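Local coordinates for RagB/SusD domain protein (Flavobacterium johnsoniae, PDB 5J5U) that probably binds chitin or chitin-derived oligosaccharides at the outer membrane, as a SusD homolog of a chitin-utilisation system, at residues A[173-187]-A[214-226]. Residues are numbered along the deposited sequence; the frame is centred on the assembly and turned at random.
Sequences FYNGDISKWKKLANT and NGVFESNDDNCLM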
loop_
_atom_site.group_PDB
_atom_site.type_symbol
_atom_site.label_atom_id
_atom_site.label_comp_id
_atom_site.label_asym_id
_atom_site.label_seq_id
_atom_site.Cartn_x
_atom_site.Cartn_y
_atom_site.Cartn_z
ATOM N N PHE A 173 5.969 9.988 13.192
ATOM C CA PHE A 173 6.361 10.008 11.792
ATOM C C PHE A 173 7.464 11.025 11.592
ATOM O O PHE A 173 8.446 10.790 10.891
ATOM C CB PHE A 173 5.181 10.387 10.882
ATOM C CG PHE A 173 4.102 9.340 10.765
ATOM C CD1 PHE A 173 4.334 8.018 11.116
ATOM C CD2 PHE A 173 2.846 9.698 10.289
ATOM C CE1 PHE A 173 3.331 7.068 11.011
ATOM C CE2 PHE A 173 1.833 8.756 10.164
ATOM C CZ PHE A 173 2.071 7.434 10.530
ATOM N N TYR A 174 7.265 12.185 12.200
ATOM C CA TYR A 174 8.054 13.354 11.863
ATOM C C TYR A 174 8.426 14.242 13.033
ATOM O O TYR A 174 9.009 15.302 12.825
ATOM C CB TYR A 174 7.291 14.205 10.840
ATOM C CG TYR A 174 7.068 13.567 9.490
ATOM C CD1 TYR A 174 5.802 13.545 8.914
ATOM C CD2 TYR A 174 8.116 13.011 8.783
ATOM C CE1 TYR A 174 5.587 12.978 7.670
ATOM C CE2 TYR A 174 7.915 12.441 7.527
ATOM C CZ TYR A 174 6.641 12.424 6.976
ATOM O OH TYR A 174 6.430 11.866 5.718
ATOM N N ASN A 175 8.076 13.833 14.249
ATOM C CA ASN A 175 8.362 14.634 15.442
ATOM C C ASN A 175 7.875 16.070 15.309
ATOM O O ASN A 175 8.581 16.996 15.712
ATOM C CB ASN A 175 9.866 14.663 15.752
ATOM C CG ASN A 175 10.416 13.316 16.120
ATOM O OD1 ASN A 175 9.904 12.632 17.011
ATOM N ND2 ASN A 175 11.472 12.915 15.428
ATOM N N GLY A 176 6.698 16.247 14.709
ATOM C CA GLY A 176 6.015 17.531 14.659
ATOM C C GLY A 176 6.520 18.551 13.646
ATOM O O GLY A 176 6.021 19.675 13.597
ATOM N N ASP A 177 7.479 18.174 12.812
ATOM C CA ASP A 177 7.925 19.093 11.772
ATOM C C ASP A 177 6.767 19.323 10.819
ATOM O O ASP A 177 6.377 18.415 10.096
ATOM C CB ASP A 177 9.150 18.538 11.029
ATOM C CG ASP A 177 9.651 19.473 9.901
ATOM O OD1 ASP A 177 8.939 20.424 9.505
ATOM O OD2 ASP A 177 10.771 19.253 9.387
ATOM N N ILE A 178 6.198 20.526 10.825
ATOM C CA ILE A 178 5.033 20.781 9.978
ATOM C C ILE A 178 5.406 20.841 8.499
ATOM O O ILE A 178 4.564 20.569 7.645
ATOM C CB ILE A 178 4.269 22.087 10.365
ATOM C CG1 ILE A 178 5.053 23.345 9.983
ATOM C CG2 ILE A 178 3.902 22.092 11.840
ATOM C CD1 ILE A 178 4.222 24.622 10.080
ATOM N N SER A 179 6.664 21.156 8.195
ATOM C CA SER A 179 7.114 21.222 6.807
ATOM C C SER A 179 7.012 19.854 6.140
ATOM O O SER A 179 6.766 19.744 4.939
ATOM C CB SER A 179 8.554 21.724 6.721
ATOM O OG SER A 179 9.458 20.775 7.267
ATOM N N LYS A 180 7.242 18.805 6.915
ATOM C CA LYS A 180 7.127 17.458 6.380
ATOM C C LYS A 180 5.642 17.094 6.268
ATOM O O LYS A 180 5.216 16.422 5.325
ATOM C CB LYS A 180 7.903 16.460 7.248
ATOM C CG LYS A 180 9.419 16.475 6.993
ATOM C CD LYS A 180 10.134 15.445 7.862
ATOM C CE LYS A 180 11.575 15.223 7.444
ATOM N NZ LYS A 180 11.676 15.078 5.975
ATOM N N TRP A 181 4.845 17.579 7.210
ATOM C CA TRP A 181 3.425 17.305 7.152
ATOM C C TRP A 181 2.786 17.931 5.909
ATOM O O TRP A 181 1.887 17.338 5.296
ATOM C CB TRP A 181 2.734 17.781 8.428
ATOM C CG TRP A 181 2.842 16.762 9.516
ATOM C CD1 TRP A 181 3.704 16.775 10.575
ATOM C CD2 TRP A 181 2.106 15.539 9.613
ATOM N NE1 TRP A 181 3.528 15.652 11.342
ATOM C CE2 TRP A 181 2.555 14.873 10.774
ATOM C CE3 TRP A 181 1.111 14.944 8.837
ATOM C CZ2 TRP A 181 2.038 13.643 11.178
ATOM C CZ3 TRP A 181 0.587 13.726 9.243
ATOM C CH2 TRP A 181 1.048 13.087 10.403
ATOM N N LYS A 182 3.273 19.103 5.508
ATOM C CA LYS A 182 2.773 19.731 4.282
ATOM C C LYS A 182 2.987 18.827 3.075
ATOM O O LYS A 182 2.036 18.496 2.348
ATOM C CB LYS A 182 3.446 21.085 4.055
ATOM C CG LYS A 182 2.989 22.149 5.043
ATOM C CD LYS A 182 3.682 23.486 4.830
ATOM C CE LYS A 182 2.904 24.596 5.535
ATOM N NZ LYS A 182 2.091 25.452 4.599
ATOM N N LYS A 183 4.229 18.397 2.880
ATOM C CA LYS A 183 4.563 17.561 1.726
ATOM C C LYS A 183 3.900 16.182 1.786
ATOM O O LYS A 183 3.553 15.627 0.738
ATOM C CB LYS A 183 6.075 17.413 1.610
ATOM C CG LYS A 183 6.795 18.755 1.572
ATOM C CD LYS A 183 8.282 18.584 1.350
ATOM C CE LYS A 183 9.014 18.603 2.685
ATOM N NZ LYS A 183 10.466 18.358 2.486
ATOM N N LEU A 184 3.694 15.645 2.994
ATOM C CA LEU A 184 2.955 14.382 3.140
ATOM C C LEU A 184 1.519 14.561 2.665
ATOM O O LEU A 184 0.968 13.691 1.976
ATOM C CB LEU A 184 2.948 13.881 4.590
ATOM C CG LEU A 184 1.971 12.716 4.815
ATOM C CD1 LEU A 184 2.438 11.459 4.124
ATOM C CD2 LEU A 184 1.722 12.449 6.293
ATOM N N ALA A 185 0.939 15.707 3.024
ATOM C CA ALA A 185 -0.404 16.052 2.599
ATOM C C ALA A 185 -0.493 16.099 1.079
ATOM O O ALA A 185 -1.410 15.526 0.479
ATOM C CB ALA A 185 -0.816 17.386 3.200
ATOM N N ASN A 186 0.488 16.733 0.446
ATOM C CA ASN A 186 0.472 16.843 -1.015
ATOM C C ASN A 186 0.756 15.525 -1.766
ATOM O O ASN A 186 0.256 15.306 -2.874
ATOM C CB ASN A 186 1.471 17.906 -1.462
ATOM C CG ASN A 186 1.027 19.305 -1.096
ATOM O OD1 ASN A 186 -0.160 19.638 -1.189
ATOM N ND2 ASN A 186 1.971 20.122 -0.643
ATOM N N THR A 187 1.593 14.675 -1.180
ATOM C CA THR A 187 1.913 13.391 -1.789
ATOM C C THR A 187 0.689 12.472 -1.713
ATOM O O THR A 187 0.329 11.828 -2.709
ATOM C CB THR A 187 3.142 12.745 -1.119
ATOM O OG1 THR A 187 4.215 13.693 -1.104
ATOM C CG2 THR A 187 3.592 11.501 -1.883
ATOM N N ASN A 214 1.913 22.494 -4.982
ATOM C CA ASN A 214 2.027 22.737 -3.549
ATOM C C ASN A 214 3.295 22.098 -2.957
ATOM O O ASN A 214 3.811 22.545 -1.926
ATOM C CB ASN A 214 0.800 22.193 -2.813
ATOM C CG ASN A 214 -0.443 23.022 -3.037
ATOM O OD1 ASN A 214 -0.479 23.887 -3.916
ATOM N ND2 ASN A 214 -1.484 22.751 -2.249
ATOM N N GLY A 215 3.777 21.036 -3.597
ATOM C CA GLY A 215 5.034 20.413 -3.215
ATOM C C GLY A 215 4.965 19.052 -2.538
ATOM O O GLY A 215 4.609 18.958 -1.365
ATOM N N VAL A 216 5.343 17.996 -3.259
ATOM C CA VAL A 216 5.353 16.659 -2.664
ATOM C C VAL A 216 6.704 16.349 -2.027
ATOM O O VAL A 216 7.524 17.246 -1.839
ATOM C CB VAL A 216 4.990 15.560 -3.698
ATOM C CG1 VAL A 216 3.547 15.728 -4.167
ATOM C CG2 VAL A 216 5.969 15.555 -4.872
ATOM N N PHE A 217 6.929 15.082 -1.687
ATOM C CA PHE A 217 8.202 14.660 -1.111
ATOM C C PHE A 217 9.355 15.106 -2.000
ATOM O O PHE A 217 9.226 15.099 -3.244
ATOM C CB PHE A 217 8.237 13.146 -0.927
ATOM C CG PHE A 217 7.377 12.644 0.197
ATOM C CD1 PHE A 217 6.905 13.509 1.167
ATOM C CD2 PHE A 217 7.052 11.295 0.289
ATOM C CE1 PHE A 217 6.124 13.038 2.205
ATOM C CE2 PHE A 217 6.272 10.822 1.324
ATOM C CZ PHE A 217 5.807 11.695 2.284
ATOM N N GLU A 218 10.465 15.517 -1.383
ATOM C CA GLU A 218 11.612 15.995 -2.176
ATOM C C GLU A 218 12.791 15.026 -2.140
ATOM O O GLU A 218 13.688 15.124 -2.964
ATOM C CB GLU A 218 12.067 17.392 -1.738
ATOM C CG GLU A 218 11.077 18.497 -2.130
ATOM C CD GLU A 218 11.382 19.840 -1.479
ATOM O OE1 GLU A 218 12.459 20.407 -1.788
ATOM O OE2 GLU A 218 10.566 20.312 -0.649
ATOM N N SER A 219 12.794 14.105 -1.178
ATOM C CA SER A 219 13.748 12.993 -1.179
ATOM C C SER A 219 13.274 11.912 -0.221
ATOM O O SER A 219 12.269 12.089 0.464
ATOM C CB SER A 219 15.146 13.442 -0.760
ATOM O OG SER A 219 15.144 13.774 0.613
ATOM N N ASN A 220 14.029 10.819 -0.147
ATOM C CA ASN A 220 13.739 9.727 0.772
ATOM C C ASN A 220 13.706 10.147 2.244
ATOM O O ASN A 220 13.132 9.444 3.079
ATOM C CB ASN A 220 14.760 8.610 0.575
ATOM C CG ASN A 220 14.390 7.674 -0.571
ATOM O OD1 ASN A 220 13.452 7.934 -1.334
ATOM N ND2 ASN A 220 15.125 6.578 -0.694
ATOM N N ASP A 221 14.329 11.285 2.566
ATOM C CA ASP A 221 14.317 11.827 3.931
ATOM C C ASP A 221 12.924 12.204 4.397
ATOM O O ASP A 221 12.653 12.263 5.596
ATOM C CB ASP A 221 15.212 13.056 4.031
ATOM C CG ASP A 221 16.669 12.723 3.883
ATOM O OD1 ASP A 221 17.005 11.524 3.976
ATOM O OD2 ASP A 221 17.470 13.656 3.660
ATOM N N ASP A 222 12.054 12.478 3.434
ATOM C CA ASP A 222 10.704 12.921 3.715
ATOM C C ASP A 222 9.698 11.775 3.850
ATOM O O ASP A 222 8.553 12.005 4.236
ATOM C CB ASP A 222 10.252 13.868 2.605
ATOM C CG ASP A 222 11.043 15.158 2.592
ATOM O OD1 ASP A 222 11.527 15.553 3.676
ATOM O OD2 ASP A 222 11.169 15.784 1.514
ATOM N N ASN A 223 10.124 10.554 3.517
ATOM C CA ASN A 223 9.276 9.357 3.612
ATOM C C ASN A 223 8.511 9.243 4.920
ATOM O O ASN A 223 9.029 9.580 5.977
ATOM C CB ASN A 223 10.104 8.093 3.425
ATOM C CG ASN A 223 10.510 7.885 2.011
ATOM O OD1 ASN A 223 10.272 8.745 1.173
ATOM N ND2 ASN A 223 11.121 6.737 1.719
ATOM N N CYS A 224 7.274 8.764 4.837
ATOM C CA CYS A 224 6.474 8.526 6.025
ATOM C C CYS A 224 6.727 7.123 6.593
ATOM O O CYS A 224 6.323 6.118 6.006
ATOM C CB CYS A 224 4.997 8.720 5.708
ATOM S SG CYS A 224 3.997 8.726 7.148
ATOM N N LEU A 225 7.412 7.083 7.732
ATOM C CA LEU A 225 7.881 5.854 8.383
ATOM C C LEU A 225 7.419 5.748 9.801
ATOM O O LEU A 225 7.327 6.752 10.500
ATOM C CB LEU A 225 9.415 5.797 8.427
ATOM C CG LEU A 225 10.288 5.324 7.283
ATOM C CD1 LEU A 225 9.709 4.084 6.630
ATOM C CD2 LEU A 225 10.490 6.468 6.316
ATOM N N MET A 226 7.163 4.528 10.241
ATOM C CA MET A 226 7.130 4.234 11.659
ATOM C C MET A 226 8.350 3.381 12.002
ATOM O O MET A 226 8.542 2.306 11.421
ATOM C CB MET A 226 5.872 3.490 12.065
ATOM C CG MET A 226 5.926 3.074 13.514
ATOM S SD MET A 226 6.016 4.549 14.564
ATOM C CE MET A 226 4.262 4.984 14.596
#
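Asp222 OD2 is gripped by two donors. Lys183 NZ meets Asp222 OD2 at 2.8 Å in a salt bridge, from above the carboxylate plane. Glu218 N donates to the anti lone pair of Asp222 OD2 at 3.0 Å and with the lysine helps to hold the rotation of the carboxylate. The Lys183 chain bends at its third torsion (chi3 -96°), which turns its amine toward Asp222; Glu218 OE2 is a second, long partner. Lys180 brings another positive charge to the same carboxylate, though the position of its amine is uncertain. A methionine in place of Lys183 would probably leave OD2 of the buried Asp222 with only the Glu218 amide of these two donors and weaken the hold on the carboxylate.

The backbone of Asp222 is used as well. Tyr174 OH donates to Asp222 O at 2.6 Å, meeting it near the plane of the tyrosine ring. CB of Lys180 lies over the centre of one face of that ring.

The contact sets helix 178-195 of the largely helical SusD-like fold against the chain that runs from the end of helix 201-214 to strand 224-226. Helix 337-349 packs beside it, with Tyr337 on Phe217.

Near Gly215, Asn186 ND2 donates to Gly215 O at 3.0 Å, from above the carbonyl plane. Thr187 OG1 accepts from Phe217 N at 3.1 Å and donates to Lys183 O. Thr187 CB sits squarely over the Phe217 ring, 4.2 Å from its centroid, a CH-pi contact, while Asp222 O lies over the opposite face toward the rim. Leu184 CD1 touches Phe217 CZ and Cys224 CB.

At the strand, a chi1 of -170° swings Cys224 SG away from its own N and over one face of Phe173, a sulfur-aromatic contact 3.6 Å from the ring centroid. His334 of the paired strand 332-335 also meets this phenylalanine.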